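Local coordinates for protein phosphoacetylglucosamine mutase (Aspergillus lentulus, PDB 5O9X) that interconverts N-acetylglucosamine 6-phosphate and N-acetylglucosamine 1-phosphate and binds glucose 1,6-bisphosphate, at residues N175-G178 with G184-T187; L49-S54 with T152-I157; S315-L320 with Q415-L420; L238-V243 with S430-V435. The protein carries 1 engineered substitution. All coordinates share one frame; numbering follows the deposited sequence.

Contact 1 (N175-G178 with G184-T187); sequences NTLG and GEPT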
loop_
_atom_site.group_PDB
_atom_site.type_symbol
_atom_site.label_atom_id
_atom_site.label_comp_id
_atom_site.label_asym_id
_atom_site.label_seq_id
_atom_site.Cartn_x
_atom_site.Cartn_y
_atom_site.Cartn_z
ATOM N N ASN A 175 14.906 7.015 12.820
ATOM C CA ASN A 175 16.180 6.370 12.492
ATOM C C ASN A 175 17.141 7.290 11.723
ATOM O O ASN A 175 18.267 6.896 11.449
ATOM C CB ASN A 175 15.959 5.067 11.743
ATOM C CG ASN A 175 15.405 3.970 12.647
ATOM O OD1 ASN A 175 14.467 3.267 12.257
ATOM N ND2 ASN A 175 15.941 3.838 13.834
ATOM N N THR A 176 16.672 8.475 11.331
ATOM C CA THR A 176 17.488 9.374 10.543
ATOM C C THR A 176 17.688 10.719 11.237
ATOM O O THR A 176 18.400 11.582 10.689
ATOM C CB THR A 176 16.927 9.620 9.126
ATOM O OG1 THR A 176 15.654 10.285 9.239
ATOM C CG2 THR A 176 16.862 8.316 8.287
ATOM N N LEU A 177 17.070 10.901 12.409
ATOM C CA LEU A 177 17.032 12.202 13.043
ATOM C C LEU A 177 18.515 12.570 13.339
ATOM O O LEU A 177 19.295 11.685 13.714
ATOM C CB LEU A 177 16.153 12.167 14.309
ATOM C CG LEU A 177 15.843 13.486 15.017
ATOM C CD1 LEU A 177 15.004 14.475 14.195
ATOM C CD2 LEU A 177 15.215 13.225 16.387
ATOM N N GLY A 178 18.894 13.819 13.028
ATOM C CA GLY A 178 20.216 14.371 13.354
ATOM C C GLY A 178 21.344 13.908 12.451
ATOM O O GLY A 178 22.500 14.036 12.821
ATOM N N GLY A 184 12.576 14.113 8.741
ATOM C CA GLY A 184 11.578 14.996 9.349
ATOM C C GLY A 184 11.569 14.825 10.851
ATOM O O GLY A 184 12.319 13.955 11.386
ATOM N N GLU A 185 10.714 15.608 11.522
ATOM C CA GLU A 185 10.401 15.414 12.935
ATOM C C GLU A 185 9.478 14.188 13.088
ATOM O O GLU A 185 8.493 14.083 12.357
ATOM C CB GLU A 185 9.639 16.639 13.502
ATOM C CG GLU A 185 10.398 17.972 13.679
ATOM C CD GLU A 185 11.782 17.830 14.329
ATOM O OE1 GLU A 185 11.862 17.300 15.469
ATOM O OE2 GLU A 185 12.780 18.233 13.653
ATOM N N PRO A 186 9.750 13.300 14.070
ATOM C CA PRO A 186 9.065 11.973 14.158
ATOM C C PRO A 186 7.752 12.027 14.903
ATOM O O PRO A 186 7.509 11.270 15.835
ATOM C CB PRO A 186 10.087 11.132 14.902
ATOM C CG PRO A 186 10.773 12.130 15.834
ATOM C CD PRO A 186 10.747 13.473 15.158
ATOM N N THR A 187 6.877 12.946 14.489
ATOM C CA THR A 187 5.600 13.140 15.122
ATOM C C THR A 187 4.579 13.366 14.028
ATOM O O THR A 187 4.894 13.696 12.843
ATOM C CB THR A 187 5.572 14.409 15.995
ATOM O OG1 THR A 187 5.780 15.503 15.094
ATOM C CG2 THR A 187 6.722 14.402 17.098
HETATM O O HOH W 1 14.456 12.626 10.816
#

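Contact 2 (L49-S54 with T152-I157); sequences LATLRS and TEAEFI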
loop_
_atom_site.group_PDB
_atom_site.type_symbol
_atom_site.label_atom_id
_atom_site.label_comp_id
_atom_site.label_asym_id
_atom_site.label_seq_id
_atom_site.Cartn_x
_atom_site.Cartn_y
_atom_site.Cartn_z
ATOM N N LEU A 49 9.362 -10.909 17.727
ATOM C CA LEU A 49 10.092 -10.691 16.479
ATOM C C LEU A 49 10.621 -9.254 16.305
ATOM O O LEU A 49 11.773 -9.079 15.914
ATOM C CB LEU A 49 9.241 -11.079 15.289
ATOM C CG LEU A 49 10.152 -11.116 14.048
ATOM C CD1 LEU A 49 11.076 -12.328 14.033
ATOM C CD2 LEU A 49 9.335 -11.089 12.808
ATOM N N ALA A 50 9.773 -8.251 16.596
ATOM C CA ALA A 50 10.170 -6.856 16.504
ATOM C C ALA A 50 11.387 -6.605 17.406
ATOM O O ALA A 50 12.262 -5.839 17.025
ATOM C CB ALA A 50 9.006 -5.886 16.899
ATOM N N THR A 51 11.392 -7.189 18.588
ATOM C CA THR A 51 12.541 -7.018 19.541
ATOM C C THR A 51 13.844 -7.590 18.876
ATOM O O THR A 51 14.869 -6.909 18.798
ATOM C CB THR A 51 12.310 -7.749 20.882
ATOM O OG1 THR A 51 11.193 -7.194 21.581
ATOM C CG2 THR A 51 13.555 -7.602 21.821
ATOM N N LEU A 52 13.745 -8.810 18.342
ATOM C CA LEU A 52 14.878 -9.436 17.673
ATOM C C LEU A 52 15.348 -8.646 16.477
ATOM O O LEU A 52 16.578 -8.562 16.230
ATOM C CB LEU A 52 14.556 -10.882 17.252
ATOM C CG LEU A 52 14.335 -11.861 18.432
ATOM C CD1 LEU A 52 14.136 -13.264 17.887
ATOM C CD2 LEU A 52 15.489 -11.876 19.456
ATOM N N ARG A 53 14.406 -8.057 15.728
ATOM C CA ARG A 53 14.774 -7.332 14.524
ATOM C C ARG A 53 15.538 -6.114 14.899
ATOM O O ARG A 53 16.573 -5.800 14.282
ATOM C CB ARG A 53 13.531 -6.935 13.626
ATOM C CG ARG A 53 13.891 -6.206 12.331
ATOM C CD ARG A 53 14.706 -7.105 11.424
ATOM N NE ARG A 53 14.910 -6.533 10.112
ATOM C CZ ARG A 53 15.884 -6.858 9.291
ATOM N NH1 ARG A 53 16.852 -7.717 9.688
ATOM N NH2 ARG A 53 15.896 -6.306 8.095
ATOM N N SER A 54 15.029 -5.407 15.900
ATOM C CA SER A 54 15.651 -4.156 16.297
ATOM C C SER A 54 17.072 -4.439 16.802
ATOM O O SER A 54 18.019 -3.739 16.394
ATOM C CB SER A 54 14.850 -3.523 17.427
ATOM O OG SER A 54 15.453 -2.311 17.793
ATOM N N THR A 152 10.337 -8.546 26.859
ATOM C CA THR A 152 11.617 -8.666 26.236
ATOM C C THR A 152 12.422 -7.435 26.572
ATOM O O THR A 152 13.546 -7.344 26.140
ATOM C CB THR A 152 11.513 -8.789 24.679
ATOM O OG1 THR A 152 10.840 -7.636 24.152
ATOM C CG2 THR A 152 10.753 -9.999 24.277
ATOM N N GLU A 153 11.856 -6.502 27.337
ATOM C CA GLU A 153 12.563 -5.279 27.806
ATOM C C GLU A 153 12.913 -4.309 26.653
ATOM O O GLU A 153 13.909 -3.558 26.698
ATOM C CB GLU A 153 13.830 -5.626 28.657
ATOM C CG GLU A 153 13.524 -6.439 29.906
ATOM C CD GLU A 153 14.783 -6.973 30.618
ATOM O OE1 GLU A 153 15.918 -6.613 30.247
ATOM O OE2 GLU A 153 14.636 -7.817 31.532
ATOM N N ALA A 154 12.103 -4.318 25.597
ATOM C CA ALA A 154 12.320 -3.342 24.553
ATOM C C ALA A 154 11.903 -1.967 25.146
ATOM O O ALA A 154 11.008 -1.907 26.016
ATOM C CB ALA A 154 11.448 -3.701 23.313
ATOM N N GLU A 155 12.545 -0.887 24.689
ATOM C CA GLU A 155 12.020 0.474 24.780
ATOM C C GLU A 155 10.906 0.577 23.716
ATOM O O GLU A 155 11.121 0.137 22.557
ATOM C CB GLU A 155 13.109 1.448 24.370
ATOM C CG GLU A 155 12.808 2.923 24.511
ATOM C CD GLU A 155 14.028 3.772 24.146
ATOM O OE1 GLU A 155 15.175 3.247 24.041
ATOM O OE2 GLU A 155 13.840 4.995 23.969
ATOM N N PHE A 156 9.763 1.179 24.065
ATOM C CA PHE A 156 8.625 1.255 23.072
ATOM C C PHE A 156 7.794 2.503 23.233
ATOM O O PHE A 156 7.755 3.072 24.328
ATOM C CB PHE A 156 7.728 -0.013 23.021
ATOM C CG PHE A 156 7.050 -0.360 24.302
ATOM C CD1 PHE A 156 5.735 0.101 24.594
ATOM C CD2 PHE A 156 7.687 -1.211 25.213
ATOM C CE1 PHE A 156 5.090 -0.281 25.760
ATOM C CE2 PHE A 156 7.023 -1.617 26.388
ATOM C CZ PHE A 156 5.734 -1.120 26.663
ATOM N N ILE A 157 7.202 2.957 22.119
ATOM C CA ILE A 157 6.368 4.178 22.098
ATOM C C ILE A 157 5.064 3.800 21.407
ATOM O O ILE A 157 5.112 3.175 20.346
ATOM C CB ILE A 157 7.034 5.312 21.324
ATOM C CG1 ILE A 157 8.315 5.786 22.078
ATOM C CG2 ILE A 157 6.066 6.467 21.084
ATOM C CD1 ILE A 157 9.185 6.634 21.192
#

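Contact 3 (S315-L320 with Q415-L420); sequences SFIGDL and QALTDL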
loop_
_atom_site.group_PDB
_atom_site.type_symbol
_atom_site.label_atom_id
_atom_site.label_comp_id
_atom_site.label_asym_id
_atom_site.label_seq_id
_atom_site.Cartn_x
_atom_site.Cartn_y
_atom_site.Cartn_z
ATOM N N SER A 315 4.083 10.356 -16.956
ATOM C CA SER A 315 4.017 11.375 -18.018
ATOM C C SER A 315 4.561 12.720 -17.463
ATOM O O SER A 315 5.373 13.369 -18.113
ATOM C CB SER A 315 2.550 11.536 -18.417
ATOM O OG SER A 315 2.304 12.756 -19.053
ATOM N N PHE A 316 4.047 13.173 -16.317
ATOM C CA PHE A 316 4.476 14.442 -15.739
ATOM C C PHE A 316 5.995 14.458 -15.489
ATOM O O PHE A 316 6.696 15.369 -15.895
ATOM C CB PHE A 316 3.753 14.693 -14.421
ATOM C CG PHE A 316 3.980 16.076 -13.876
ATOM C CD1 PHE A 316 3.733 17.202 -14.688
ATOM C CD2 PHE A 316 4.451 16.249 -12.587
ATOM C CE1 PHE A 316 3.956 18.491 -14.171
ATOM C CE2 PHE A 316 4.621 17.525 -12.045
ATOM C CZ PHE A 316 4.354 18.639 -12.851
ATOM N N ILE A 317 6.519 13.456 -14.816
ATOM C CA ILE A 317 7.936 13.405 -14.530
ATOM C C ILE A 317 8.829 13.424 -15.800
ATOM O O ILE A 317 9.912 14.076 -15.833
ATOM C CB ILE A 317 8.326 12.252 -13.544
ATOM C CG1 ILE A 317 7.637 12.498 -12.187
ATOM C CG2 ILE A 317 9.884 12.096 -13.433
ATOM C CD1 ILE A 317 7.626 11.260 -11.251
ATOM N N GLY A 318 8.412 12.678 -16.820
ATOM C CA GLY A 318 9.078 12.698 -18.096
ATOM C C GLY A 318 9.080 14.051 -18.743
ATOM O O GLY A 318 10.130 14.449 -19.270
ATOM N N ASP A 319 7.942 14.757 -18.738
ATOM C CA ASP A 319 7.908 16.113 -19.278
ATOM C C ASP A 319 8.790 17.063 -18.432
ATOM O O ASP A 319 9.471 17.929 -19.018
ATOM C CB ASP A 319 6.474 16.678 -19.318
ATOM C CG ASP A 319 5.575 15.944 -20.316
ATOM O OD1 ASP A 319 6.053 15.158 -21.208
ATOM O OD2 ASP A 319 4.368 16.247 -20.241
ATOM N N LEU A 320 8.802 16.944 -17.100
ATOM C CA LEU A 320 9.654 17.827 -16.303
ATOM C C LEU A 320 11.148 17.558 -16.539
ATOM O O LEU A 320 11.905 18.513 -16.661
ATOM C CB LEU A 320 9.429 17.676 -14.778
ATOM C CG LEU A 320 8.136 18.265 -14.233
ATOM C CD1 LEU A 320 8.046 17.945 -12.701
ATOM C CD2 LEU A 320 7.954 19.782 -14.535
ATOM N N GLN A 415 12.426 18.717 -7.810
ATOM C CA GLN A 415 13.018 18.618 -6.465
ATOM C C GLN A 415 11.924 18.592 -5.419
ATOM O O GLN A 415 11.959 17.769 -4.493
ATOM C CB GLN A 415 13.959 19.845 -6.173
ATOM C CG GLN A 415 15.164 19.974 -7.115
ATOM C CD GLN A 415 15.874 21.361 -7.019
ATOM O OE1 GLN A 415 15.328 22.318 -6.434
ATOM N NE2 GLN A 415 17.106 21.445 -7.563
ATOM N N ALA A 416 10.922 19.468 -5.584
ATOM C CA ALA A 416 9.819 19.503 -4.645
ATOM C C ALA A 416 9.038 18.106 -4.636
ATOM O O ALA A 416 8.613 17.599 -3.567
ATOM C CB ALA A 416 8.872 20.654 -5.001
ATOM N N LEU A 417 8.854 17.545 -5.829
ATOM C CA LEU A 417 8.153 16.259 -5.996
ATOM C C LEU A 417 8.882 15.159 -5.188
ATOM O O LEU A 417 8.256 14.324 -4.548
ATOM C CB LEU A 417 8.079 15.997 -7.516
ATOM C CG LEU A 417 7.332 14.831 -8.129
ATOM C CD1 LEU A 417 6.682 15.300 -9.440
ATOM C CD2 LEU A 417 8.446 13.843 -8.412
ATOM N N THR A 418 10.215 15.177 -5.177
ATOM C CA THR A 418 10.946 14.190 -4.457
ATOM C C THR A 418 10.749 14.402 -2.959
ATOM O O THR A 418 10.896 13.449 -2.206
ATOM C CB THR A 418 12.498 14.174 -4.752
ATOM O OG1 THR A 418 13.093 15.402 -4.305
ATOM C CG2 THR A 418 12.834 13.934 -6.268
ATOM N N ASP A 419 10.442 15.622 -2.499
ATOM C CA ASP A 419 10.105 15.745 -1.047
ATOM C C ASP A 419 8.643 15.464 -0.716
ATOM O O ASP A 419 8.278 15.204 0.442
ATOM C CB ASP A 419 10.437 17.141 -0.518
ATOM C CG ASP A 419 11.915 17.340 -0.394
ATOM O OD1 ASP A 419 12.638 16.400 0.047
ATOM O OD2 ASP A 419 12.334 18.402 -0.822
ATOM N N LEU A 420 7.793 15.586 -1.725
ATOM C CA LEU A 420 6.360 15.349 -1.536
ATOM C C LEU A 420 6.117 13.804 -1.509
ATOM O O LEU A 420 5.321 13.325 -0.693
ATOM C CB LEU A 420 5.535 16.014 -2.629
ATOM C CG LEU A 420 3.991 15.815 -2.606
ATOM C CD1 LEU A 420 3.350 16.613 -1.449
ATOM C CD2 LEU A 420 3.260 16.241 -3.882
#

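Contact 4 (L238-V243 with S430-V435); sequences LDIKIV and SDMLLV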
loop_
_atom_site.group_PDB
_atom_site.type_symbol
_atom_site.label_atom_id
_atom_site.label_comp_id
_atom_site.label_asym_id
_atom_site.label_seq_id
_atom_site.Cartn_x
_atom_site.Cartn_y
_atom_site.Cartn_z
ATOM N N LEU A 238 -6.875 24.421 -3.891
ATOM C CA LEU A 238 -7.355 23.106 -3.464
ATOM C C LEU A 238 -8.479 23.322 -2.439
ATOM O O LEU A 238 -8.296 23.966 -1.407
ATOM C CB LEU A 238 -6.219 22.317 -2.860
ATOM C CG LEU A 238 -6.591 20.897 -2.418
ATOM C CD1 LEU A 238 -7.006 20.090 -3.626
ATOM C CD2 LEU A 238 -5.376 20.240 -1.791
ATOM N N ASP A 239 -9.601 22.700 -2.711
ATOM C CA ASP A 239 -10.798 22.784 -1.971
ATOM C C ASP A 239 -11.280 21.321 -1.673
ATOM O O ASP A 239 -12.025 20.755 -2.462
ATOM C CB ASP A 239 -11.761 23.446 -2.960
ATOM C CG ASP A 239 -13.152 23.741 -2.378
ATOM O OD1 ASP A 239 -13.324 23.661 -1.131
ATOM O OD2 ASP A 239 -14.074 24.054 -3.212
ATOM N N ILE A 240 -10.906 20.737 -0.539
ATOM C CA ILE A 240 -11.255 19.317 -0.237
ATOM C C ILE A 240 -12.528 19.254 0.564
ATOM O O ILE A 240 -12.671 19.965 1.609
ATOM C CB ILE A 240 -10.125 18.610 0.565
ATOM C CG1 ILE A 240 -8.883 18.423 -0.318
ATOM C CG2 ILE A 240 -10.606 17.207 1.129
ATOM C CD1 ILE A 240 -7.576 18.008 0.378
ATOM N N LYS A 241 -13.424 18.363 0.157
ATOM C CA LYS A 241 -14.555 18.026 0.962
ATOM C C LYS A 241 -14.344 16.591 1.428
ATOM O O LYS A 241 -13.927 15.750 0.599
ATOM C CB LYS A 241 -15.834 18.103 0.145
ATOM C CG LYS A 241 -15.941 19.367 -0.704
ATOM C CD LYS A 241 -16.413 20.593 0.060
ATOM C CE LYS A 241 -16.387 21.895 -0.778
ATOM N NZ LYS A 241 -16.360 23.127 0.103
ATOM N N ILE A 242 -14.661 16.291 2.702
ATOM C CA ILE A 242 -14.434 14.957 3.264
ATOM C C ILE A 242 -15.776 14.358 3.425
ATOM O O ILE A 242 -16.708 15.055 3.897
ATOM C CB ILE A 242 -13.700 15.046 4.643
ATOM C CG1 ILE A 242 -12.202 15.411 4.365
ATOM C CG2 ILE A 242 -13.807 13.693 5.403
ATOM C CD1 ILE A 242 -11.377 15.720 5.642
ATOM N N VAL A 243 -15.964 13.125 2.961
ATOM C CA VAL A 243 -17.186 12.355 3.240
ATOM C C VAL A 243 -16.763 11.017 3.850
ATOM O O VAL A 243 -15.583 10.589 3.618
ATOM C CB VAL A 243 -18.159 12.129 1.997
ATOM C CG1 VAL A 243 -18.722 13.475 1.484
ATOM C CG2 VAL A 243 -17.488 11.353 0.798
ATOM N N SER A 430 -0.368 11.573 0.360
ATOM C CA SER A 430 0.705 12.253 -0.405
ATOM C C SER A 430 0.488 12.035 -1.934
ATOM O O SER A 430 0.635 12.963 -2.725
ATOM C CB SER A 430 2.052 11.647 0.115
ATOM O OG SER A 430 3.062 11.704 -0.853
ATOM N N ASP A 431 0.100 10.811 -2.327
ATOM C CA ASP A 431 -0.315 10.510 -3.725
ATOM C C ASP A 431 -1.502 11.361 -4.180
ATOM O O ASP A 431 -1.537 11.844 -5.322
ATOM C CB ASP A 431 -0.652 9.057 -3.929
ATOM C CG ASP A 431 0.540 8.128 -3.774
ATOM O OD1 ASP A 431 1.723 8.539 -3.854
ATOM O OD2 ASP A 431 0.260 6.903 -3.569
ATOM N N MET A 432 -2.473 11.560 -3.316
ATOM C CA MET A 432 -3.557 12.493 -3.644
ATOM C C MET A 432 -3.007 13.927 -3.923
ATOM O O MET A 432 -3.379 14.544 -4.930
ATOM C CB MET A 432 -4.460 12.544 -2.466
ATOM C CG MET A 432 -5.816 13.134 -2.638
ATOM S SD MET A 432 -6.172 14.169 -1.175
ATOM C CE MET A 432 -5.298 15.561 -2.032
ATOM N N LEU A 433 -2.104 14.453 -3.055
ATOM C CA LEU A 433 -1.595 15.814 -3.341
ATOM C C LEU A 433 -0.781 15.798 -4.668
ATOM O O LEU A 433 -0.757 16.774 -5.428
ATOM C CB LEU A 433 -0.653 16.280 -2.181
ATOM C CG LEU A 433 -1.379 16.486 -0.805
ATOM C CD1 LEU A 433 -0.335 16.769 0.300
ATOM C CD2 LEU A 433 -2.428 17.620 -0.897
ATOM N N LEU A 434 -0.027 14.716 -4.886
ATOM C CA LEU A 434 0.681 14.542 -6.159
ATOM C C LEU A 434 -0.244 14.657 -7.372
ATOM O O LEU A 434 0.016 15.470 -8.297
ATOM C CB LEU A 434 1.404 13.205 -6.189
ATOM C CG LEU A 434 2.072 12.746 -7.520
ATOM C CD1 LEU A 434 3.231 13.633 -7.869
ATOM C CD2 LEU A 434 2.495 11.295 -7.454
ATOM N N VAL A 435 -1.319 13.913 -7.357
ATOM C CA VAL A 435 -2.294 13.965 -8.462
ATOM C C VAL A 435 -2.888 15.381 -8.623
ATOM O O VAL A 435 -2.937 15.946 -9.747
ATOM C CB VAL A 435 -3.444 12.977 -8.222
ATOM C CG1 VAL A 435 -4.575 13.231 -9.200
ATOM C CG2 VAL A 435 -2.922 11.529 -8.389
#

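Contact 1 (N175-G178 with G184-T187)
The loop between helix 164-176 and helix 188-202 is drawn together by Leu177 and Thr176 from one segment and Gly184 and Pro186 from the other. Leu177, in the loop that follows the first helix, makes the direct touch. Its CG stands anti to the backbone N (chi1 -172°), which sends the CD1 branch across the gap. Leu177 CD1 lies 3.9 Å from Gly184 O; its apolar partner is Pro186 CD, a looser touch at 4.5 Å from the same Leu177 CD1. The end of Glu185 folds back toward this methyl, with Glu185 OE2 4.4 Å from Leu177 CD1. Both Leu177 and Glu185 are exposed.

Water carries the polar part. One molecule donates to Thr176 OG1 at 3.1 Å and also to Gly184 O at 2.6 Å, linking two segments that make no direct bond to each other. Thr176 OG1 also bonds to Arg172 O in the preceding helical turn and to Tyr183 N, so a small hydroxyl side chain serves both the helix and the returning chain.

Gly184 suits its place because, at its backbone angles (phi 157°, psi 179°), a side chain would run into the preceding carbonyl. Pro186 is the centre of an inverse gamma turn, and its ring also rests on Cys173 and Lys174 of helix 164-176. Thr187 then caps the next helix through a bond from Gly190 N to Thr187 OG1. The arrangement is that of a surface loop linking two consecutive helices, drawn together by a bridging water, with Thr187 as N-cap of the second.

Contact 2 (L49-S54 with T152-I157)
Two threonine hydroxyls make the bond at the centre of this contact: Thr51 OG1 and Thr152 OG1 are 2.6 Å apart, a short hydrogen bond in which either may be the donor. The two side chains meet tip to tip. Thr51 has its hydroxyl beside its own backbone N (chi1 -64°), and its methyl CG2 packs 3.7 Å from Thr152 CB, so one residue supplies both a polar and an apolar touch. Ala154 CB also comes to Thr51 OG1, at 3.9 Å; its small methyl lets the chain come near the helix, with the CA atoms of Thr51 and Ala154 6.2 Å apart.

Further out, Thr51 OG1 bonds to Gly47 O one turn back in helix 40-56, while Thr152 OG1 has weak bonds to Ala148 O and Leu149 O of helix 138-151. Tyr111 touches both threonines. Glu153, the first residue beyond helix 138-151, has positive phi and closes it with a Schellman motif, turning the chain toward edge strand 155-161.

Each buried hydroxyl has a single proton. One must serve the bond between Thr51 and Thr152, leaving the other for a carbonyl, either Gly47 O or, weakly, Ala148 O or Leu149 O; the geometry does not choose.

Contact 3 (S315-L320 with Q415-L420)
Leu417 of helix 405-420 points its forked end toward the side chains of helix 306-324, and its two methyls find different nearest partners there. Leu417 CG is anti to the backbone N (chi1 -175°), which carries both methyls toward helix 306-324. The CD1 branch sits 4.0 Å from Phe316 CD2. The two side chains run past one another in opposite senses, and the methyl lies at the ring edge, near its plane.

The CD2 branch turns to Ile317. These two side chains lie at a slant to one another, with Leu417 CD2 3.9 Å from Ile317 CD1. The CA-CB bond of Ile317 does not aim at helix 405-420; its longer CG1-CD1 arm brings the end across. Leu320 adds a lighter touch, Leu320 CD1 to Leu417 CD1 at 4.4 Å. Within its own helix Leu320 also lies over one face of the Phe316 ring, its CG 4.0 Å above the plane and offset toward the rim, which helps to fix how the ring is turned. Branched aliphatic chains and a flat ring suit this buried place, since their methyls and edges fit together over the 12.2 Å between the local helix axes, which are roughly antiparallel, with 148° between their directions.

Further partners extend this core: Phe316 meets His441 and Ile438, and Leu417 meets Leu434, all of helix 428-442, while Ile317 and Leu417 rest on Ile387 and Phe389 of strand 385-389. Both helices thus pack together against this sheet edge and helix 428-442.

Contact 4 (L238-V243 with S430-V435)
Leu238 and Leu433 meet at one end of this contact and Ile240 and Met432 at the other, so two methyl-to-methyl touches carry the closer part of the interface. Leu238 CD2 lies 4.0 Å from Leu433 CD2, where the two leucines cross at about a right angle. Ile240 and Met432 instead come tip to tip, with Ile240 CD1 4.1 Å from Met432 CE. The methionine is bent at both chi2 (-138°) and chi3 (86°), and this folded course brings its terminal methyl to the isoleucine. A long, pliable thioether suits a site that must reach over from a helix to a strand, whereas the beta-branched Ile240 is at home in the extended chain.

The other side is looser. Leu238 and Ile240 are only partly buried, whereas both helix residues are buried. Asp239 and Lys241, whose side chains do not touch 430-435, form a salt bridge within 238-243, Lys241 NZ to Asp239 OD1 at 3.3 Å, its hydrogen bond weak. Exposed Lys241 and partly exposed Asp239 can keep their charges near solvent.

Strand 240-243 is an edge strand of its five-stranded sheet, paired with strand 212-215. Helix 221-231 packs against it through Ile229, which touches Ile240. Met432 also rests on Leu212 and on Ile290 and Tyr292 of strand 290-295, placing helix 428-442 over this sheet.

Overall arrangement
Along the chain, contact 2 closes first, contact 1 follows, and contact 3 is nested inside the long loop that contact 4 closes. Contact 2 belongs to the sheet ending in strand 155-161 and its helices, and that strand leads into helix 164-176, which carries contact 1; their centres are 19 Å apart. Contact 1 lies in the connection from helix 164-176 to helix 188-202, about where domain I gives way to domain II. Contacts 3 and 4, centres 18 Å apart, touch through successive helices 405-420 and 428-442, where Leu420 O meets Ser430 OG. Contact 4 joins domains II and III, while contact 2, centres about 36 Å apart, stays within domain I, consistent with the multidomain build of phosphohexomutases.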